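Local coordinates for DynE8 (PDB 4AMM), which forms the acyltransferase domain of an iterative enediyne polyketide synthase, a domain that probably loads acyl building blocks for polyketide chain extension in dynemicin biosynthesis, at residues 181-186 against 296-301. Numbering follows the deposited sequence.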
loop_
_atom_site.group_PDB
_atom_site.type_symbol
_atom_site.label_atom_id
_atom_site.label_comp_id
_atom_site.label_asym_id
_atom_site.label_seq_id
_atom_site.Cartn_x
_atom_site.Cartn_y
_atom_site.Cartn_z
ATOM N N ALA A 181 -1.404 -10.854 -4.698
ATOM C CA ALA A 181 -0.891 -10.983 -3.335
ATOM C C ALA A 181 -2.090 -10.918 -2.395
ATOM O O ALA A 181 -2.074 -11.681 -1.359
ATOM C CB ALA A 181 0.081 -9.866 -3.035
ATOM N N ALA A 182 -3.096 -10.082 -2.621
ATOM C CA ALA A 182 -4.267 -10.028 -1.755
ATOM C C ALA A 182 -4.950 -11.405 -1.742
ATOM O O ALA A 182 -5.383 -11.859 -0.636
ATOM C CB ALA A 182 -5.231 -8.909 -2.160
ATOM N N LEU A 183 -5.113 -12.023 -2.897
ATOM C CA LEU A 183 -5.755 -13.358 -2.950
ATOM C C LEU A 183 -4.899 -14.342 -2.217
ATOM O O LEU A 183 -5.464 -15.241 -1.552
ATOM C CB LEU A 183 -5.886 -13.749 -4.432
ATOM C CG LEU A 183 -7.028 -13.007 -5.107
ATOM C CD1 LEU A 183 -7.040 -13.194 -6.608
ATOM C CD2 LEU A 183 -8.454 -13.440 -4.596
ATOM N N SER A 184 -3.577 -14.276 -2.266
ATOM C CA SER A 184 -2.699 -15.223 -1.556
ATOM C C SER A 184 -2.889 -15.021 -0.056
ATOM O O SER A 184 -3.091 -15.985 0.720
ATOM C CB SER A 184 -1.229 -15.098 -1.961
ATOM O OG SER A 184 -0.492 -16.183 -1.395
ATOM N N TRP A 185 -2.887 -13.774 0.384
ATOM C CA TRP A 185 -3.152 -13.487 1.801
ATOM C C TRP A 185 -4.481 -14.047 2.252
ATOM O O TRP A 185 -4.587 -14.553 3.418
ATOM C CB TRP A 185 -3.120 -11.932 2.009
ATOM C CG TRP A 185 -3.663 -11.466 3.384
ATOM C CD1 TRP A 185 -2.972 -11.443 4.573
ATOM C CD2 TRP A 185 -5.010 -11.066 3.647
ATOM N NE1 TRP A 185 -3.856 -11.097 5.602
ATOM C CE2 TRP A 185 -5.063 -10.779 5.054
ATOM C CE3 TRP A 185 -6.145 -10.828 2.846
ATOM C CZ2 TRP A 185 -6.211 -10.358 5.672
ATOM C CZ3 TRP A 185 -7.296 -10.334 3.489
ATOM C CH2 TRP A 185 -7.301 -10.114 4.886
ATOM N N ALA A 186 -5.491 -13.996 1.390
ATOM C CA ALA A 186 -6.865 -14.438 1.677
ATOM C C ALA A 186 -6.950 -15.977 1.562
ATOM O O ALA A 186 -8.062 -16.521 1.818
ATOM C CB ALA A 186 -7.896 -13.733 0.792
ATOM N N LEU A 296 -3.962 -23.792 -12.134
ATOM C CA LEU A 296 -3.608 -23.710 -10.696
ATOM C C LEU A 296 -4.748 -24.153 -9.824
ATOM O O LEU A 296 -5.922 -23.962 -10.137
ATOM C CB LEU A 296 -3.243 -22.230 -10.282
ATOM C CG LEU A 296 -2.075 -21.756 -11.116
ATOM C CD1 LEU A 296 -1.927 -20.260 -10.894
ATOM C CD2 LEU A 296 -0.836 -22.471 -10.834
ATOM N N PRO A 297 -4.400 -24.660 -8.635
ATOM C CA PRO A 297 -5.410 -25.205 -7.705
ATOM C C PRO A 297 -6.062 -24.102 -6.830
ATOM O O PRO A 297 -5.949 -24.103 -5.588
ATOM C CB PRO A 297 -4.567 -26.173 -6.860
ATOM C CG PRO A 297 -3.232 -25.429 -6.708
ATOM C CD PRO A 297 -3.030 -24.781 -8.121
ATOM N N TRP A 298 -6.798 -23.223 -7.469
ATOM C CA TRP A 298 -7.497 -22.130 -6.747
ATOM C C TRP A 298 -8.437 -22.553 -5.663
ATOM O O TRP A 298 -9.188 -23.563 -5.862
ATOM C CB TRP A 298 -8.344 -21.286 -7.744
ATOM C CG TRP A 298 -7.476 -20.566 -8.758
ATOM C CD1 TRP A 298 -7.183 -20.970 -10.040
ATOM C CD2 TRP A 298 -6.813 -19.319 -8.567
ATOM N NE1 TRP A 298 -6.342 -20.079 -10.648
ATOM C CE2 TRP A 298 -6.094 -19.057 -9.762
ATOM C CE3 TRP A 298 -6.700 -18.449 -7.477
ATOM C CZ2 TRP A 298 -5.323 -17.904 -9.924
ATOM C CZ3 TRP A 298 -5.901 -17.304 -7.630
ATOM C CH2 TRP A 298 -5.241 -17.031 -8.846
ATOM N N ARG A 299 -8.424 -21.861 -4.525
ATOM C CA ARG A 299 -9.440 -22.054 -3.471
ATOM C C ARG A 299 -10.240 -20.785 -3.270
ATOM O O ARG A 299 -9.778 -19.689 -3.609
ATOM C CB ARG A 299 -8.744 -22.458 -2.153
ATOM C CG ARG A 299 -7.731 -23.619 -2.298
ATOM C CD ARG A 299 -7.364 -24.316 -0.992
ATOM N NE ARG A 299 -6.350 -25.356 -1.239
ATOM C CZ ARG A 299 -5.760 -26.110 -0.301
ATOM N NH1 ARG A 299 -6.087 -25.977 0.988
ATOM N NH2 ARG A 299 -4.849 -27.018 -0.653
ATOM N N ARG A 300 -11.413 -20.914 -2.685
ATOM C CA ARG A 300 -12.202 -19.797 -2.306
ATOM C C ARG A 300 -11.432 -18.937 -1.287
ATOM O O ARG A 300 -10.858 -19.496 -0.363
ATOM C CB ARG A 300 -13.471 -20.323 -1.625
ATOM C CG ARG A 300 -14.503 -19.242 -1.430
ATOM C CD ARG A 300 -15.913 -19.821 -1.119
ATOM N NE ARG A 300 -16.993 -18.834 -1.278
ATOM C CZ ARG A 300 -17.344 -17.934 -0.353
ATOM N NH1 ARG A 300 -16.692 -17.884 0.815
ATOM N NH2 ARG A 300 -18.348 -17.081 -0.591
ATOM N N PRO A 301 -11.411 -17.597 -1.482
ATOM C CA PRO A 301 -10.789 -16.759 -0.439
ATOM C C PRO A 301 -11.490 -16.874 0.882
ATOM O O PRO A 301 -12.745 -16.940 0.909
ATOM C CB PRO A 301 -10.995 -15.329 -0.959
ATOM C CG PRO A 301 -11.071 -15.444 -2.423
ATOM C CD PRO A 301 -11.785 -16.804 -2.667
#
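The C-terminal turn of helix 178-185, the helix that begins at the last glycine of a Gly-x-Ser-x-Gly sequence consistent with a nucleophile elbow, and the residue just after it meet the loop running from helix 283-294 to strand 305-306 of the acyltransferase domain. Leu183, Ala186, Trp298 and Pro301 make the contact, and the two segments come closest where the CA atoms of Ala186 and Pro301 lie 5.0 Å apart. The methyl group of Ala186 points at the loop and meets the proline ring carbon to carbon, with Ala186 CB 3.9 Å from Pro301 CB. One turn back, Leu183 lies alongside the same ring, the two side chains pointing the same way, and its CD2 methyl reaches Pro301 CG at 3.9 Å. CG of Leu183 stands anti to the carbonyl carbon (chi1 -76°), and from there the two methyls part: CD2 goes to the proline, while CD1 approaches the six-membered ring of Trp298 obliquely, 4.4 Å from CZ3. The indole hangs from a backbone that passes farther off, so its outer end makes the approach; NE1 is hydrogen-bonded to Ala293 O, which ties the ring to the end of the preceding helix. Trp314 touches both Leu183 and Pro301, and Leu197 of helix 191-206 packs on Trp298. No hydrogen bond joins the two segments. The carbonyl of Ala186 receives a CA-H...O contact from Pro301, with CA 3.5 Å from O and an angle of 126° at the hydrogen, bent and therefore weak. The backbone of Ala186 also bonds to that of Glu302, and Arg299 to Ala188. Apolar packing is undirected, so these backbone bonds to residues just outside the two segments probably set how the loop lines up with the helix end.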